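Local atomic coordinates of polyketide biosynthesis 3-hydroxy-3-methylglutaryl-ACP synthase PksG (Bacillus subtilis, PDB entry 4YXT), a protein that catalyses the aldol condensation of an acetyl group carried by the acyl carrier protein AcpK with a beta-ketothioester polyketide intermediate during synthesis of the antibiotic bacillaene. Residues S92-G100 against E411-I419; V284-Q292 against L304-G313. The protein carries 1 engineered substitution. All blocks are in the same frame, centred on the assembly; numbering follows the deposited sequence.

Contact 1: residues S92-G100 against E411-I419; sequences STYIHEYLG and EFHRKYRWI
With CG set anti to the carbonyl carbon in Tyr-94 (chi1 -72°) and Tyr-98 (chi1 -73°), two tyrosines one helical turn apart send their rings from helix 92-99 onto strand 413-419, and the same choice at Tyr-416 (chi1 -56°) turns its ring back against both. Each helix tyrosine ends on a strand amide: Arg-414 N donates to Tyr-94 OH at 3.0 Å, and Tyr-416 N to Tyr-98 OH at 3.1 Å, both bonds nearly straight. The ring of Tyr-416 presents its edge to both neighbours, its CE2 lying 3.9 Å from Tyr-94 CD1 in an edge-to-face pair and its CD2 3.6 Å from Tyr-98 CE1 in an offset one. Over the Tyr-98 face sits Tyr-416 CB, a CH-pi contact 4.0 Å from the ring centroid. The His-413 ring meets Tyr-94 rim to rim, completing an aromatic cluster. Farther along, Trp-418 brings the edge of its indole to Tyr-98 O, with CZ2 3.5 Å away. Asp-50 takes the polar ends of Arg-414, by a salt bridge, and of Tyr-416. Strand 413-419 borders its three-stranded antiparallel sheet, and the alternate amides of Arg-414 and Tyr-416, on the side away from strand 403-410, are thus satisfied by phenol oxygens instead of by another strand.

Contact 2: residues V284-Q292 against L304-G313; sequences VKPGLNYCQ and LALASTIDQG
Ser-308, on helix 301-312 of this thiolase-fold chain, meets the backbone of Pro-286 and Tyr-290 where the short, weakly bonded helix 285-288 packs against helix 301-312. Its OG, set anti to the backbone N of the same residue (chi1 -170°), is directed at both partners: it donates to Pro-286 O at 2.7 Å, in the carbonyl plane, and accepts from Tyr-290 N at 3.1 Å. One buried hydroxyl thus links two backbone positions of 284-292, four residues apart. Packing is tight around Gly-287: its CA lies 4.0 Å from that of Thr-309 and 3.2 Å from Thr-309 OG1, and its O receives a CA-H...O contact from Ala-305 CA at 3.3 Å. Deeper in, Cys-291 SG rests against Ala-305 CB and Leu-304 CD2; the side chain of Ala-305 is about 7 Å from that of His-250, by similarity a proton donor/acceptor of the active site.

The partly exposed side is built differently. The Asn-289 and Gln-312 amides stack with planes 20° apart, but their nearest atoms, ND2 and NE2, are 4.1 Å from each other. The Tyr-290 ring has Ser-308 OG over one face and also packs on helix 352-357; its plane stands 84° from the Asp-311 carboxylate. There Tyr-290 OH donates to Asp-311 OD2 at 2.8 Å, and OD2 accepts through its anti lone pair, the one away from the other carboxylate oxygen.

Contact 2 is a buried interface and contact 1 a partly buried one, lying on opposite sides of the chain's centre with centres 30 Å apart. They share no secondary-structure element: contact 1 joins a helix of the N-terminal half to the last strand, closing a long loop of chain within which contact 2 is nested as a local pairing of nearby segments. In contact 1, beside the second subunit, phenol oxygens of clustered rings accept from strand amides; in contact 2 a serine hydroxyl donates to one backbone group and accepts from another, beside a single tyrosine ring and closely approaching backbones. Contact 2 also lies nearer the active site assigned by similarity, contact 1 away from it.

Contact 1: residues S92-G100 against E411-I419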
loop_
_atom_site.group_PDB
_atom_site.type_symbol
_atom_site.label_atom_id
_atom_site.label_comp_id
_atom_site.label_asym_id
_atom_site.label_seq_id
_atom_site.Cartn_x
_atom_site.Cartn_y
_atom_site.Cartn_z
ATOM N N SER A 92 3.107 8.397 4.886
ATOM C CA SER A 92 3.973 7.934 5.963
ATOM C C SER A 92 5.304 8.710 6.112
ATOM O O SER A 92 5.919 8.691 7.187
ATOM C CB SER A 92 4.294 6.436 5.826
ATOM O OG SER A 92 3.117 5.642 5.981
ATOM N N THR A 93 5.766 9.355 5.043
ATOM C CA THR A 93 6.956 10.187 5.097
ATOM C C THR A 93 6.775 11.415 6.052
ATOM O O THR A 93 7.578 11.651 6.977
ATOM C CB THR A 93 7.373 10.623 3.687
ATOM O OG1 THR A 93 6.366 11.466 3.102
ATOM C CG2 THR A 93 7.648 9.395 2.740
ATOM N N TYR A 94 5.700 12.171 5.841
ATOM C CA TYR A 94 5.325 13.291 6.711
ATOM C C TYR A 94 4.957 12.853 8.127
ATOM O O TYR A 94 5.383 13.481 9.090
ATOM C CB TYR A 94 4.124 14.022 6.110
ATOM C CG TYR A 94 4.449 14.830 4.868
ATOM C CD1 TYR A 94 5.370 15.868 4.940
ATOM C CD2 TYR A 94 3.877 14.549 3.645
ATOM C CE1 TYR A 94 5.678 16.617 3.853
ATOM C CE2 TYR A 94 4.173 15.306 2.532
ATOM C CZ TYR A 94 5.072 16.354 2.648
ATOM O OH TYR A 94 5.409 17.172 1.575
ATOM N N ILE A 95 4.163 11.779 8.267
ATOM C CA ILE A 95 3.791 11.300 9.590
ATOM C C ILE A 95 5.039 10.952 10.396
ATOM O O ILE A 95 5.160 11.309 11.538
ATOM C CB ILE A 95 2.926 10.039 9.583
ATOM C CG1 ILE A 95 1.634 10.203 8.798
ATOM C CG2 ILE A 95 2.599 9.613 10.980
ATOM C CD1 ILE A 95 1.009 11.508 9.012
ATOM N N HIS A 96 5.958 10.242 9.775
ATOM C CA HIS A 96 7.212 9.881 10.410
ATOM C C HIS A 96 8.027 11.101 10.930
ATOM O O HIS A 96 8.527 11.104 12.054
ATOM C CB HIS A 96 8.027 9.081 9.396
ATOM C CG HIS A 96 9.400 8.767 9.839
ATOM N ND1 HIS A 96 9.721 7.584 10.468
ATOM C CD2 HIS A 96 10.549 9.466 9.739
ATOM C CE1 HIS A 96 11.009 7.568 10.745
ATOM N NE2 HIS A 96 11.536 8.687 10.294
ATOM N N GLU A 97 8.158 12.120 10.100
ATOM C CA GLU A 97 8.895 13.326 10.458
ATOM C C GLU A 97 8.278 14.018 11.678
ATOM O O GLU A 97 8.952 14.362 12.636
ATOM C CB GLU A 97 8.903 14.279 9.232
ATOM C CG GLU A 97 9.511 15.673 9.446
ATOM C CD GLU A 97 11.033 15.669 9.606
ATOM O OE1 GLU A 97 11.613 14.593 9.847
ATOM O OE2 GLU A 97 11.661 16.751 9.493
ATOM N N TYR A 98 6.986 14.270 11.650
ATOM C CA TYR A 98 6.391 15.074 12.716
ATOM C C TYR A 98 6.112 14.264 13.975
ATOM O O TYR A 98 5.840 14.839 15.029
ATOM C CB TYR A 98 5.136 15.776 12.206
ATOM C CG TYR A 98 5.436 16.913 11.267
ATOM C CD1 TYR A 98 5.592 16.688 9.914
ATOM C CD2 TYR A 98 5.563 18.221 11.743
ATOM C CE1 TYR A 98 5.901 17.717 9.035
ATOM C CE2 TYR A 98 5.857 19.270 10.873
ATOM C CZ TYR A 98 6.026 19.005 9.521
ATOM O OH TYR A 98 6.296 20.017 8.658
ATOM N N LEU A 99 6.102 12.938 13.866
ATOM C CA LEU A 99 6.141 12.086 15.062
ATOM C C LEU A 99 7.556 11.884 15.630
ATOM O O LEU A 99 7.689 11.402 16.757
ATOM C CB LEU A 99 5.538 10.734 14.811
ATOM C CG LEU A 99 4.041 10.736 14.513
ATOM C CD1 LEU A 99 3.569 9.338 14.218
ATOM C CD2 LEU A 99 3.217 11.323 15.655
ATOM N N GLY A 100 8.597 12.265 14.888
ATOM C CA GLY A 100 9.952 12.140 15.400
ATOM C C GLY A 100 10.325 10.714 15.581
ATOM O O GLY A 100 10.985 10.397 16.541
ATOM N N GLU A 411 6.224 24.601 -3.567
ATOM C CA GLU A 411 6.786 23.664 -4.531
ATOM C C GLU A 411 6.347 22.190 -4.288
ATOM O O GLU A 411 7.136 21.267 -4.367
ATOM C CB GLU A 411 8.277 23.851 -4.548
ATOM C CG GLU A 411 8.650 25.314 -4.659
ATOM C CD GLU A 411 7.864 26.032 -5.743
ATOM O OE1 GLU A 411 8.288 25.989 -6.916
ATOM O OE2 GLU A 411 6.814 26.637 -5.417
ATOM N N PHE A 412 5.054 22.025 -4.024
ATOM C CA PHE A 412 4.422 20.764 -3.590
ATOM C C PHE A 412 4.861 20.254 -2.223
ATOM O O PHE A 412 4.265 19.321 -1.725
ATOM C CB PHE A 412 4.553 19.641 -4.625
ATOM C CG PHE A 412 4.088 20.015 -6.019
ATOM C CD1 PHE A 412 2.742 20.042 -6.330
ATOM C CD2 PHE A 412 5.021 20.271 -7.036
ATOM C CE1 PHE A 412 2.316 20.337 -7.611
ATOM C CE2 PHE A 412 4.609 20.537 -8.330
ATOM C CZ PHE A 412 3.252 20.568 -8.612
ATOM N N HIS A 413 5.818 20.897 -1.568
ATOM C CA HIS A 413 6.204 20.450 -0.236
ATOM C C HIS A 413 5.232 20.985 0.834
ATOM O O HIS A 413 5.046 22.188 0.984
ATOM C CB HIS A 413 7.656 20.839 0.026
ATOM C CG HIS A 413 8.183 20.360 1.331
ATOM N ND1 HIS A 413 7.967 19.084 1.808
ATOM C CD2 HIS A 413 8.912 20.995 2.276
ATOM C CE1 HIS A 413 8.523 18.966 2.999
ATOM N NE2 HIS A 413 9.096 20.112 3.308
ATOM N N ARG A 414 4.601 20.084 1.577
ATOM C CA ARG A 414 3.690 20.463 2.650
ATOM C C ARG A 414 4.374 20.770 3.968
ATOM O O ARG A 414 5.138 19.958 4.489
ATOM C CB ARG A 414 2.654 19.375 2.914
ATOM C CG ARG A 414 1.929 18.981 1.682
ATOM C CD ARG A 414 0.695 18.201 1.972
ATOM N NE ARG A 414 -0.090 18.102 0.769
ATOM C CZ ARG A 414 -1.408 18.018 0.753
ATOM N NH1 ARG A 414 -2.091 18.054 1.878
ATOM N NH2 ARG A 414 -2.046 17.934 -0.400
ATOM N N LYS A 415 4.032 21.911 4.559
ATOM C CA LYS A 415 4.640 22.248 5.826
ATOM C C LYS A 415 3.601 22.412 6.899
ATOM O O LYS A 415 2.596 23.065 6.692
ATOM C CB LYS A 415 5.523 23.470 5.644
ATOM C CG LYS A 415 6.633 23.202 4.604
ATOM C CD LYS A 415 7.255 24.480 4.091
ATOM C CE LYS A 415 7.796 25.328 5.246
ATOM N NZ LYS A 415 7.508 26.752 4.939
ATOM N N TYR A 416 3.839 21.748 8.032
ATOM C CA TYR A 416 2.893 21.687 9.111
ATOM C C TYR A 416 3.414 22.460 10.319
ATOM O O TYR A 416 4.546 22.826 10.377
ATOM C CB TYR A 416 2.547 20.228 9.467
ATOM C CG TYR A 416 2.025 19.451 8.272
ATOM C CD1 TYR A 416 0.684 19.274 8.072
ATOM C CD2 TYR A 416 2.914 18.899 7.329
ATOM C CE1 TYR A 416 0.211 18.577 6.955
ATOM C CE2 TYR A 416 2.459 18.197 6.226
ATOM C CZ TYR A 416 1.113 18.034 6.043
ATOM O OH TYR A 416 0.674 17.356 4.955
ATOM N N ARG A 417 2.537 22.714 11.265
ATOM C CA ARG A 417 2.864 23.512 12.443
ATOM C C ARG A 417 2.053 23.010 13.627
ATOM O O ARG A 417 0.884 22.612 13.471
ATOM C CB ARG A 417 2.495 24.961 12.152
ATOM C CG ARG A 417 2.848 25.965 13.235
ATOM C CD ARG A 417 2.121 27.273 12.950
ATOM N NE ARG A 417 2.464 28.312 13.921
ATOM C CZ ARG A 417 2.251 29.614 13.743
ATOM N NH1 ARG A 417 1.698 30.052 12.620
ATOM N NH2 ARG A 417 2.603 30.485 14.684
ATOM N N TRP A 418 2.669 23.060 14.799
ATOM C CA TRP A 418 2.022 22.736 16.049
ATOM C C TRP A 418 1.243 23.944 16.582
ATOM O O TRP A 418 1.704 25.057 16.509
ATOM C CB TRP A 418 3.063 22.321 17.065
ATOM C CG TRP A 418 3.730 21.097 16.677
ATOM C CD1 TRP A 418 4.999 20.973 16.202
ATOM C CD2 TRP A 418 3.167 19.776 16.682
ATOM N NE1 TRP A 418 5.275 19.642 15.945
ATOM C CE2 TRP A 418 4.162 18.896 16.224
ATOM C CE3 TRP A 418 1.921 19.254 17.048
ATOM C CZ2 TRP A 418 3.948 17.511 16.123
ATOM C CZ3 TRP A 418 1.701 17.909 16.920
ATOM C CH2 TRP A 418 2.712 17.038 16.470
ATOM N N ILE A 419 0.044 23.720 17.091
ATOM C CA ILE A 419 -0.769 24.798 17.639
ATOM C C ILE A 419 -1.477 24.309 18.888
ATOM O O ILE A 419 -1.818 23.113 18.986
ATOM C CB ILE A 419 -1.777 25.309 16.597
ATOM C CG1 ILE A 419 -1.008 25.969 15.452
ATOM C CG2 ILE A 419 -2.782 26.276 17.235
ATOM C CD1 ILE A 419 -1.840 26.519 14.324
#

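Contact 2: residues V284-Q292 against L304-G313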
loop_
_atom_site.group_PDB
_atom_site.type_symbol
_atom_site.label_atom_id
_atom_site.label_comp_id
_atom_site.label_asym_id
_atom_site.label_seq_id
_atom_site.Cartn_x
_atom_site.Cartn_y
_atom_site.Cartn_z
ATOM N N VAL A 284 -23.054 -5.771 19.677
ATOM C CA VAL A 284 -22.841 -4.973 18.494
ATOM C C VAL A 284 -22.974 -3.486 18.747
ATOM O O VAL A 284 -22.123 -2.668 18.307
ATOM C CB VAL A 284 -23.831 -5.390 17.403
ATOM C CG1 VAL A 284 -23.553 -4.660 16.109
ATOM C CG2 VAL A 284 -23.782 -6.901 17.193
ATOM N N LYS A 285 -24.018 -3.121 19.473
ATOM C CA LYS A 285 -24.296 -1.724 19.755
ATOM C C LYS A 285 -23.138 -1.023 20.478
ATOM O O LYS A 285 -22.886 0.099 20.188
ATOM C CB LYS A 285 -25.603 -1.566 20.549
ATOM C CG LYS A 285 -25.802 -0.187 21.160
ATOM C CD LYS A 285 -27.225 0.010 21.666
ATOM C CE LYS A 285 -27.580 1.499 21.848
ATOM N NZ LYS A 285 -26.873 2.089 23.030
ATOM N N PRO A 286 -22.433 -1.671 21.414
ATOM C CA PRO A 286 -21.261 -0.901 21.925
ATOM C C PRO A 286 -20.279 -0.335 20.816
ATOM O O PRO A 286 -19.855 0.862 20.856
ATOM C CB PRO A 286 -20.578 -1.910 22.842
ATOM C CG PRO A 286 -21.737 -2.759 23.351
ATOM C CD PRO A 286 -22.640 -2.911 22.167
ATOM N N GLY A 287 -20.003 -1.162 19.808
ATOM C CA GLY A 287 -19.095 -0.783 18.736
ATOM C C GLY A 287 -19.554 0.372 17.886
ATOM O O GLY A 287 -18.720 1.033 17.310
ATOM N N LEU A 288 -20.867 0.661 17.853
ATOM C CA LEU A 288 -21.407 1.713 16.969
ATOM C C LEU A 288 -21.377 3.101 17.568
ATOM O O LEU A 288 -21.573 4.076 16.853
ATOM C CB LEU A 288 -22.870 1.408 16.568
ATOM C CG LEU A 288 -23.136 0.337 15.506
ATOM C CD1 LEU A 288 -22.676 -1.016 16.014
ATOM C CD2 LEU A 288 -24.614 0.262 15.197
ATOM N N ASN A 289 -21.172 3.192 18.877
ATOM C CA ASN A 289 -21.176 4.468 19.561
ATOM C C ASN A 289 -20.316 5.558 18.908
ATOM O O ASN A 289 -20.845 6.629 18.537
ATOM C CB ASN A 289 -20.765 4.265 21.006
ATOM C CG ASN A 289 -20.964 5.516 21.860
ATOM O OD1 ASN A 289 -20.359 6.545 21.653
ATOM N ND2 ASN A 289 -21.809 5.392 22.840
ATOM N N TYR A 290 -19.014 5.317 18.710
ATOM C CA TYR A 290 -18.154 6.385 18.128
ATOM C C TYR A 290 -18.406 6.585 16.633
ATOM O O TYR A 290 -18.311 7.683 16.075
ATOM C CB TYR A 290 -16.673 6.087 18.351
ATOM C CG TYR A 290 -16.259 6.008 19.762
ATOM C CD1 TYR A 290 -16.980 6.662 20.769
ATOM C CD2 TYR A 290 -15.141 5.285 20.123
ATOM C CE1 TYR A 290 -16.596 6.585 22.082
ATOM C CE2 TYR A 290 -14.742 5.201 21.453
ATOM C CZ TYR A 290 -15.458 5.853 22.440
ATOM O OH TYR A 290 -15.066 5.752 23.786
ATOM N N CYS A 291 -18.721 5.495 15.976
ATOM C CA CYS A 291 -19.015 5.562 14.564
ATOM C C CYS A 291 -20.136 6.542 14.289
ATOM O O CYS A 291 -20.061 7.300 13.346
ATOM C CB CYS A 291 -19.354 4.150 14.044
ATOM S SG CYS A 291 -17.896 3.070 14.121
ATOM N N GLN A 292 -21.148 6.546 15.144
ATOM C CA GLN A 292 -22.244 7.477 15.015
ATOM C C GLN A 292 -21.873 8.932 15.206
ATOM O O GLN A 292 -22.690 9.781 14.914
ATOM C CB GLN A 292 -23.278 7.220 16.094
ATOM C CG GLN A 292 -23.988 5.894 15.984
ATOM C CD GLN A 292 -25.147 5.865 16.940
ATOM O OE1 GLN A 292 -26.192 6.453 16.661
ATOM N NE2 GLN A 292 -24.951 5.244 18.098
ATOM N N LEU A 304 -12.361 2.108 14.302
ATOM C CA LEU A 304 -13.164 2.984 15.100
ATOM C C LEU A 304 -14.258 2.255 15.850
ATOM O O LEU A 304 -14.570 2.631 16.994
ATOM C CB LEU A 304 -13.784 4.098 14.207
ATOM C CG LEU A 304 -14.517 5.260 14.872
ATOM C CD1 LEU A 304 -13.563 6.081 15.696
ATOM C CD2 LEU A 304 -15.242 6.147 13.854
ATOM N N ALA A 305 -14.857 1.239 15.203
ATOM C CA ALA A 305 -15.879 0.397 15.824
ATOM C C ALA A 305 -15.217 -0.511 16.842
ATOM O O ALA A 305 -15.780 -0.879 17.903
ATOM C CB ALA A 305 -16.607 -0.456 14.755
ATOM N N LEU A 306 -14.005 -0.900 16.549
ATOM C CA LEU A 306 -13.291 -1.761 17.519
ATOM C C LEU A 306 -12.942 -0.996 18.819
ATOM O O LEU A 306 -13.196 -1.443 19.927
ATOM C CB LEU A 306 -12.012 -2.246 16.895
ATOM C CG LEU A 306 -11.199 -3.256 17.724
ATOM C CD1 LEU A 306 -12.075 -4.439 17.832
ATOM C CD2 LEU A 306 -9.901 -3.588 17.014
ATOM N N ALA A 307 -12.334 0.154 18.665
ATOM C CA ALA A 307 -12.093 1.101 19.767
ATOM C C ALA A 307 -13.376 1.397 20.560
ATOM O O ALA A 307 -13.374 1.420 21.802
ATOM C CB ALA A 307 -11.545 2.399 19.208
ATOM N N SER A 308 -14.471 1.592 19.826
ATOM C CA SER A 308 -15.761 1.884 20.442
ATOM C C SER A 308 -16.169 0.731 21.303
ATOM O O SER A 308 -16.601 0.974 22.416
ATOM C CB SER A 308 -16.854 2.220 19.419
ATOM O OG SER A 308 -18.053 2.733 20.065
ATOM N N THR A 309 -15.979 -0.508 20.812
ATOM C CA THR A 309 -16.341 -1.731 21.538
ATOM C C THR A 309 -15.528 -1.895 22.834
ATOM O O THR A 309 -16.050 -2.318 23.916
ATOM C CB THR A 309 -16.099 -2.996 20.676
ATOM O OG1 THR A 309 -16.963 -3.010 19.523
ATOM C CG2 THR A 309 -16.292 -4.267 21.479
ATOM N N ILE A 310 -14.244 -1.582 22.715
ATOM C CA ILE A 310 -13.347 -1.657 23.844
ATOM C C ILE A 310 -13.645 -0.580 24.873
ATOM O O ILE A 310 -13.649 -0.889 26.019
ATOM C CB ILE A 310 -11.858 -1.649 23.440
ATOM C CG1 ILE A 310 -11.542 -2.926 22.651
ATOM C CG2 ILE A 310 -10.981 -1.601 24.693
ATOM C CD1 ILE A 310 -10.326 -2.846 21.790
ATOM N N ASP A 311 -13.912 0.667 24.488
ATOM C CA ASP A 311 -14.264 1.691 25.470
ATOM C C ASP A 311 -15.659 1.469 26.086
ATOM O O ASP A 311 -15.834 1.639 27.279
ATOM C CB ASP A 311 -14.163 3.118 24.894
ATOM C CG ASP A 311 -12.707 3.640 24.839
ATOM O OD1 ASP A 311 -11.768 2.878 25.171
ATOM O OD2 ASP A 311 -12.494 4.818 24.454
ATOM N N GLN A 312 -16.639 1.048 25.292
ATOM C CA GLN A 312 -18.028 1.036 25.759
ATOM C C GLN A 312 -18.498 -0.300 26.267
ATOM O O GLN A 312 -19.497 -0.362 26.958
ATOM C CB GLN A 312 -18.951 1.563 24.674
ATOM C CG GLN A 312 -18.518 2.909 24.114
ATOM C CD GLN A 312 -18.577 4.028 25.130
ATOM O OE1 GLN A 312 -17.690 4.905 25.185
ATOM N NE2 GLN A 312 -19.613 4.008 25.956
ATOM N N GLY A 313 -17.747 -1.363 26.024
ATOM C CA GLY A 313 -18.214 -2.699 26.344
ATOM C C GLY A 313 -17.778 -3.123 27.722
ATOM O O GLY A 313 -17.161 -2.375 28.406
HETATM O O HOH W 1 -19.620 -3.710 19.952
#